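Local structure of aldose 1-epimerase (Escherichia coli, 3NRE) at residues R159-E170 with N201-R212. The protein probably interconverts the alpha and beta anomers of aldose sugars. Residues are numbered along the deposited sequence; the frame is centred on the assembly and turned at random.
Sequences RIQAQASGYWLE and NNGFAGWNGQAR
Tyr167 and Phe204 sit opposite each other as an antiparallel non-hydrogen-bonded pair at the tight middle of strands 166-170 and 201-205. Tyr167 CB lies 3.6 Å from Phe204 CD2, against the phenylalanine ring, and Ala164 CB packs on Phe204 CB; Tyr233 stacks on the Phe204 ring. Across the sheet, Trp168 swings its six-membered ring beside Gly203, whose carbonyl carbon lies in the ring plane at its edge, and Trp168 CH2 reaches Ala205 CB at 3.8 Å.

Toward 201-202 the pairing loosens and waters enter. Asn202, with CG beside its backbone N (chi1 -64°), adds a side-chain bond from ND2 to a lone pair of Trp168 O at 3.0 Å, while a water bridges that oxygen to Gly203 N in place of a direct backbone bond. Glu170 OE2 accepts Asn201 ND2 at 2.8 Å from above the carboxylate plane, while OE1 takes a water and Trp199 NE1. An alanine in place of Glu170 would probably cost Asn201 ND2 and Trp199 NE1 an acceptor and hold that water less firmly.

On the loops between the strand pairs, the exposed, extended Gln163 ties NE2 to Gly206 O (2.9 Å, 171°). Beyond it Gln161 and Arg212 exchange two backbone bonds, joining a second sheet. Two antiparallel strand pairs, linked through the loops 163-165 and 206-209, thus carry the chain from one sheet of the beta-sandwich-like fold into the next, apolar contacts filling the middle of the 166-170 pair and water and side-chain amides taking over from direct backbone bonds at its Glu170 end.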
ATOM      1  N   ARG A 159      -6.399   9.158  15.584  1.00 29.00           N
ATOM      2  CA  ARG A 159      -5.362  10.152  15.299  1.00 32.49           C
ATOM      3  C   ARG A 159      -4.179   9.417  14.663  1.00 31.24           C
ATOM      4  O   ARG A 159      -3.920   8.279  14.988  1.00 32.61           O
ATOM      5  CB  ARG A 159      -4.911  10.898  16.572  1.00 35.72           C
ATOM      6  CG  ARG A 159      -6.087  11.674  17.287  1.00 38.84           C
ATOM      7  CD  ARG A 159      -5.585  12.621  18.320  1.00 46.15           C
ATOM      8  NE  ARG A 159      -4.528  12.034  19.150  1.00 46.35           N
ATOM      9  CZ  ARG A 159      -3.698  12.749  19.918  1.00 53.40           C
ATOM     10  NH1 ARG A 159      -3.817  14.067  19.967  1.00 51.72           N
ATOM     11  NH2 ARG A 159      -2.750  12.141  20.640  1.00 54.05           N
ATOM     12  N   ILE A 160      -3.510  10.065  13.715  1.00 29.73           N
ATOM     13  CA  ILE A 160      -2.287   9.519  13.123  1.00 28.56           C
ATOM     14  C   ILE A 160      -1.132  10.512  13.209  1.00 33.61           C
ATOM     15  O   ILE A 160      -1.339  11.727  13.353  1.00 35.37           O
ATOM     16  CB  ILE A 160      -2.484   9.138  11.631  1.00 28.80           C
ATOM     17  CG1 ILE A 160      -2.799  10.371  10.788  1.00 26.00           C
ATOM     18  CG2 ILE A 160      -3.599   8.105  11.508  1.00 25.34           C
ATOM     19  CD1 ILE A 160      -2.729  10.090   9.256  1.00 30.77           C
ATOM     20  N   GLN A 161       0.063   9.935  13.141  1.00 31.23           N
ATOM     21  CA  GLN A 161       1.309  10.692  13.195  0.60 32.06           C
ATOM     22  C   GLN A 161       2.271  10.052  12.204  1.00 28.39           C
ATOM     23  O   GLN A 161       2.499   8.853  12.235  1.00 30.81           O
ATOM     24  CB  GLN A 161       1.930  10.687  14.574  0.60 33.11           C
ATOM     25  CG  GLN A 161       3.150  11.618  14.671  0.60 37.58           C
ATOM     26  CD  GLN A 161       3.798  11.590  16.044  0.60 38.25           C
ATOM     27  OE1 GLN A 161       3.493  10.720  16.876  0.60 43.07           O
ATOM     28  NE2 GLN A 161       4.688  12.527  16.290  0.60 43.55           N
ATOM     29  N   ALA A 162       2.761  10.856  11.270  1.00 29.89           N
ATOM     30  CA  ALA A 162       3.615  10.367  10.195  1.00 28.26           C
ATOM     31  C   ALA A 162       4.405  11.572   9.646  1.00 29.72           C
ATOM     32  O   ALA A 162       3.843  12.457   9.020  1.00 29.53           O
ATOM     33  CB  ALA A 162       2.774   9.730   9.061  1.00 26.61           C
ATOM     34  N   GLN A 163       5.689  11.620   9.949  1.00 31.18           N
ATOM     35  CA  GLN A 163       6.567  12.720   9.522  1.00 31.93           C
ATOM     36  C   GLN A 163       6.408  13.084   8.059  1.00 32.98           C
ATOM     37  O   GLN A 163       6.311  12.206   7.231  1.00 31.19           O
ATOM     38  CB  GLN A 163       8.022  12.330   9.812  1.00 34.84           C
ATOM     39  CG  GLN A 163       9.078  13.305   9.292  1.00 38.07           C
ATOM     40  CD  GLN A 163      10.483  12.782   9.579  1.00 46.37           C
ATOM     41  OE1 GLN A 163      10.885  12.686  10.741  1.00 48.48           O
ATOM     42  NE2 GLN A 163      11.214  12.405   8.523  1.00 41.78           N
ATOM     43  N   ALA A 164       6.373  14.382   7.752  1.00 33.50           N
ATOM     44  CA  ALA A 164       6.277  14.864   6.389  1.00 34.37           C
ATOM     45  C   ALA A 164       6.834  16.264   6.291  1.00 34.48           C
ATOM     46  O   ALA A 164       6.623  17.090   7.184  1.00 38.98           O
ATOM     47  CB  ALA A 164       4.820  14.838   5.877  1.00 31.91           C
ATOM     48  N   SER A 165       7.574  16.515   5.217  1.00 35.56           N
ATOM     49  CA  SER A 165       8.152  17.836   4.980  1.00 38.17           C
ATOM     50  C   SER A 165       7.486  18.576   3.839  1.00 39.38           C
ATOM     51  O   SER A 165       7.946  19.675   3.483  1.00 37.72           O
ATOM     52  CB  SER A 165       9.659  17.695   4.698  1.00 40.77           C
ATOM     53  OG  SER A 165       9.855  17.007   3.479  1.00 41.57           O
ATOM     54  N   GLY A 166       6.466  17.944   3.224  1.00 31.79           N
ATOM     55  CA  GLY A 166       5.722  18.544   2.159  1.00 30.59           C
ATOM     56  C   GLY A 166       4.747  17.561   1.585  1.00 29.17           C
ATOM     57  O   GLY A 166       4.730  16.415   1.998  1.00 29.32           O
ATOM     58  N   TYR A 167       3.937  18.032   0.655  1.00 28.22           N
ATOM     59  CA  TYR A 167       2.928  17.169   0.037  1.00 26.30           C
ATOM     60  C   TYR A 167       2.627  17.602  -1.378  1.00 28.83           C
ATOM     61  O   TYR A 167       2.989  18.685  -1.794  1.00 27.32           O
ATOM     62  CB  TYR A 167       1.645  17.154   0.868  1.00 25.79           C
ATOM     63  CG  TYR A 167       0.684  18.302   0.658  1.00 30.00           C
ATOM     64  CD1 TYR A 167       1.095  19.617   0.815  1.00 29.89           C
ATOM     65  CD2 TYR A 167      -0.632  18.076   0.331  1.00 25.94           C
ATOM     66  CE1 TYR A 167       0.209  20.679   0.643  1.00 34.70           C
ATOM     67  CE2 TYR A 167      -1.516  19.124   0.137  1.00 32.62           C
ATOM     68  CZ  TYR A 167      -1.101  20.409   0.304  1.00 34.19           C
ATOM     69  OH  TYR A 167      -1.988  21.441   0.121  1.00 36.32           O
ATOM     70  N   TRP A 168       2.003  16.701  -2.126  1.00 25.50           N
ATOM     71  CA  TRP A 168       1.498  17.055  -3.463  1.00 26.18           C
ATOM     72  C   TRP A 168       0.018  17.361  -3.375  1.00 26.84           C
ATOM     73  O   TRP A 168      -0.773  16.540  -2.868  1.00 25.39           O
ATOM     74  CB  TRP A 168       1.711  15.907  -4.450  1.00 30.47           C
ATOM     75  CG  TRP A 168       3.164  15.666  -4.772  1.00 24.81           C
ATOM     76  CD1 TRP A 168       3.885  16.300  -5.741  1.00 30.75           C
ATOM     77  CD2 TRP A 168       4.075  14.775  -4.128  1.00 24.06           C
ATOM     78  NE1 TRP A 168       5.162  15.832  -5.770  1.00 25.90           N
ATOM     79  CE2 TRP A 168       5.319  14.913  -4.777  1.00 25.39           C
ATOM     80  CE3 TRP A 168       3.976  13.889  -3.054  1.00 26.22           C
ATOM     81  CZ2 TRP A 168       6.443  14.189  -4.407  1.00 29.58           C
ATOM     82  CZ3 TRP A 168       5.082  13.168  -2.686  1.00 27.25           C
ATOM     83  CH2 TRP A 168       6.309  13.321  -3.354  1.00 31.35           C
ATOM     84  N   LEU A 169      -0.370  18.486  -3.919  1.00 23.60           N
ATOM     85  CA  LEU A 169      -1.754  18.829  -4.012  1.00 26.51           C
ATOM     86  C   LEU A 169      -2.359  17.771  -4.941  1.00 26.55           C
ATOM     87  O   LEU A 169      -1.675  17.233  -5.834  1.00 27.73           O
ATOM     88  CB  LEU A 169      -1.924  20.231  -4.619  1.00 26.79           C
ATOM     89  CG  LEU A 169      -1.760  21.422  -3.672  1.00 31.33           C
ATOM     90  CD1 LEU A 169      -0.410  21.420  -3.002  1.00 32.48           C
ATOM     91  CD2 LEU A 169      -1.958  22.692  -4.483  1.00 42.51           C
ATOM     92  N   GLU A 170      -3.630  17.496  -4.767  1.00 26.02           N
ATOM     93  CA  GLU A 170      -4.323  16.629  -5.711  1.00 22.49           C
ATOM     94  C   GLU A 170      -4.786  17.518  -6.887  1.00 22.50           C
ATOM     95  O   GLU A 170      -5.265  18.634  -6.690  1.00 24.86           O
ATOM     96  CB  GLU A 170      -5.527  15.952  -5.050  1.00 22.78           C
ATOM     97  CG  GLU A 170      -6.216  14.911  -5.935  1.00 27.13           C
ATOM     98  CD  GLU A 170      -7.485  14.329  -5.296  1.00 27.64           C
ATOM     99  OE1 GLU A 170      -7.961  14.886  -4.294  1.00 30.44           O
ATOM    100  OE2 GLU A 170      -8.022  13.372  -5.868  1.00 27.25           O
ATOM    101  N   ASN A 201      -6.999  12.703  -0.816  1.00 22.42           N
ATOM    102  CA  ASN A 201      -6.249  11.784  -1.689  1.00 20.82           C
ATOM    103  C   ASN A 201      -4.944  12.459  -2.013  1.00 20.93           C
ATOM    104  O   ASN A 201      -4.818  13.116  -3.040  1.00 21.26           O
ATOM    105  CB  ASN A 201      -7.030  11.489  -2.966  1.00 21.53           C
ATOM    106  CG  ASN A 201      -6.209  10.749  -4.015  1.00 23.36           C
ATOM    107  OD1 ASN A 201      -5.459   9.839  -3.693  1.00 24.80           O
ATOM    108  ND2 ASN A 201      -6.379  11.136  -5.302  1.00 21.83           N
ATOM    109  N   ASN A 202      -3.968  12.300  -1.141  1.00 23.01           N
ATOM    110  CA  ASN A 202      -2.728  13.106  -1.230  1.00 22.77           C
ATOM    111  C   ASN A 202      -1.544  12.287  -0.856  1.00 23.36           C
ATOM    112  O   ASN A 202      -1.589  11.513   0.144  1.00 22.22           O
ATOM    113  CB  ASN A 202      -2.776  14.355  -0.335  1.00 22.54           C
ATOM    114  CG  ASN A 202      -3.847  15.327  -0.743  1.00 23.87           C
ATOM    115  OD1 ASN A 202      -5.030  15.199  -0.364  1.00 26.72           O
ATOM    116  ND2 ASN A 202      -3.464  16.317  -1.576  1.00 24.23           N
ATOM    117  N   GLY A 203      -0.451  12.496  -1.601  1.00 22.72           N
ATOM    118  CA  GLY A 203       0.831  11.927  -1.269  1.00 20.31           C
ATOM    119  C   GLY A 203       1.674  12.934  -0.453  1.00 23.81           C
ATOM    120  O   GLY A 203       1.507  14.171  -0.600  1.00 24.44           O
ATOM    121  N   PHE A 204       2.529  12.387   0.415  1.00 23.30           N
ATOM    122  CA  PHE A 204       3.355  13.153   1.339  1.00 28.57           C
ATOM    123  C   PHE A 204       4.800  12.710   1.164  1.00 26.56           C
ATOM    124  O   PHE A 204       5.080  11.529   0.963  1.00 28.35           O
ATOM    125  CB  PHE A 204       2.886  12.931   2.801  1.00 25.21           C
ATOM    126  CG  PHE A 204       1.513  13.468   3.047  1.00 28.69           C
ATOM    127  CD1 PHE A 204       0.406  12.731   2.675  1.00 20.47           C
ATOM    128  CD2 PHE A 204       1.335  14.726   3.568  1.00 24.29           C
ATOM    129  CE1 PHE A 204      -0.862  13.249   2.824  1.00 26.07           C
ATOM    130  CE2 PHE A 204       0.073  15.259   3.732  1.00 30.29           C
ATOM    131  CZ  PHE A 204      -1.049  14.499   3.373  1.00 25.63           C
ATOM    132  N   ALA A 205       5.705  13.682   1.226  1.00 29.31           N
ATOM    133  CA  ALA A 205       7.146  13.421   1.075  1.00 27.26           C
ATOM    134  C   ALA A 205       7.855  13.724   2.374  1.00 32.35           C
ATOM    135  O   ALA A 205       7.290  14.334   3.302  1.00 32.15           O
ATOM    136  CB  ALA A 205       7.747  14.312  -0.032  1.00 31.24           C
ATOM    137  N   GLY A 206       9.110  13.308   2.447  1.00 29.17           N
ATOM    138  CA  GLY A 206       9.911  13.576   3.632  1.00 33.29           C
ATOM    139  C   GLY A 206       9.664  12.652   4.807  1.00 34.09           C
ATOM    140  O   GLY A 206      10.048  12.949   5.922  1.00 36.09           O
ATOM    141  N   TRP A 207       9.099  11.489   4.536  1.00 31.56           N
ATOM    142  CA  TRP A 207       8.746  10.554   5.569  1.00 32.42           C
ATOM    143  C   TRP A 207       9.956   9.737   5.947  1.00 35.86           C
ATOM    144  O   TRP A 207      10.873   9.562   5.131  1.00 35.85           O
ATOM    145  CB  TRP A 207       7.658   9.627   5.042  1.00 28.33           C
ATOM    146  CG  TRP A 207       7.041   8.736   6.041  1.00 29.26           C
ATOM    147  CD1 TRP A 207       6.721   9.040   7.319  1.00 30.05           C
ATOM    148  CD2 TRP A 207       6.510   7.427   5.785  1.00 30.21           C
ATOM    149  NE1 TRP A 207       6.080   7.967   7.900  1.00 29.84           N
ATOM    150  CE2 TRP A 207       5.959   6.962   6.982  1.00 33.13           C
ATOM    151  CE3 TRP A 207       6.510   6.583   4.666  1.00 27.38           C
ATOM    152  CZ2 TRP A 207       5.372   5.704   7.092  1.00 26.52           C
ATOM    153  CZ3 TRP A 207       5.943   5.358   4.761  1.00 27.54           C
ATOM    154  CH2 TRP A 207       5.405   4.906   5.982  1.00 28.81           C
ATOM    155  N   ASN A 208       9.940   9.246   7.191  1.00 36.66           N
ATOM    156  CA  ASN A 208      10.988   8.377   7.735  1.00 41.89           C
ATOM    157  C   ASN A 208      10.577   6.896   7.811  1.00 38.05           C
ATOM    158  O   ASN A 208      11.229   6.105   8.471  1.00 41.18           O
ATOM    159  CB  ASN A 208      11.436   8.866   9.119  1.00 43.34           C
ATOM    160  CG  ASN A 208      10.323   8.805  10.179  1.00 45.79           C
ATOM    161  OD1 ASN A 208       9.139   8.546   9.888  1.00 39.34           O
ATOM    162  ND2 ASN A 208      10.712   9.044  11.425  1.00 44.07           N
ATOM    163  N   GLY A 209       9.505   6.527   7.113  1.00 35.78           N
ATOM    164  CA  GLY A 209       9.023   5.191   7.082  1.00 36.62           C
ATOM    165  C   GLY A 209       8.342   4.689   8.336  1.00 35.33           C
ATOM    166  O   GLY A 209       8.162   3.505   8.437  1.00 35.36           O
ATOM    167  N   GLN A 210       8.053   5.567   9.313  1.00 35.03           N
ATOM    168  CA  GLN A 210       7.442   5.162  10.560  1.00 36.02           C
ATOM    169  C   GLN A 210       6.156   5.949  10.798  1.00 35.82           C
ATOM    170  O   GLN A 210       6.107   7.188  10.606  1.00 34.05           O
ATOM    171  CB  GLN A 210       8.413   5.369  11.739  1.00 39.88           C
ATOM    172  CG  GLN A 210       9.754   4.665  11.540  1.00 40.03           C
ATOM    173  CD  GLN A 210      10.648   4.733  12.777  1.00 52.74           C
ATOM    174  OE1 GLN A 210      10.174   4.688  13.908  1.00 64.86           O
ATOM    175  NE2 GLN A 210      11.943   4.847  12.558  1.00 53.40           N
ATOM    176  N   ALA A 211       5.133   5.241  11.251  1.00 32.49           N
ATOM    177  CA  ALA A 211       3.866   5.885  11.533  1.00 33.02           C
ATOM    178  C   ALA A 211       3.242   5.317  12.789  1.00 28.59           C
ATOM    179  O   ALA A 211       3.525   4.208  13.216  1.00 31.90           O
ATOM    180  CB  ALA A 211       2.905   5.748  10.345  1.00 27.38           C
ATOM    181  N   ARG A 212       2.371   6.103  13.379  1.00 32.17           N
ATOM    182  CA  ARG A 212       1.607   5.657  14.534  0.60 32.12           C
ATOM    183  C   ARG A 212       0.142   5.912  14.228  1.00 33.32           C
ATOM    184  O   ARG A 212      -0.217   7.029  13.840  1.00 33.21           O
ATOM    185  CB  ARG A 212       2.079   6.419  15.771  0.60 34.71           C
ATOM    186  CG  ARG A 212       1.449   6.004  17.034  0.60 38.72           C
ATOM    187  CD  ARG A 212       2.134   6.664  18.206  0.60 39.80           C
ATOM    188  NE  ARG A 212       1.332   6.492  19.399  0.60 42.15           N
ATOM    189  CZ  ARG A 212       1.354   5.426  20.203  0.60 44.04           C
ATOM    190  NH1 ARG A 212       2.184   4.406  19.984  0.60 43.11           N
ATOM    191  NH2 ARG A 212       0.552   5.395  21.263  0.60 44.41           N
TER
HETATM  192  O   HOH W   1       7.009   9.578  11.398  1.00 28.82           O
HETATM  193  O   HOH W   2      -0.931  13.971  -4.016  1.00 23.01           O
HETATM  194  O   HOH W   3      -5.177  18.749  -2.415  1.00 25.37           O
HETATM  195  O   HOH W   4      -7.335  15.528  -1.869  1.00 36.04           O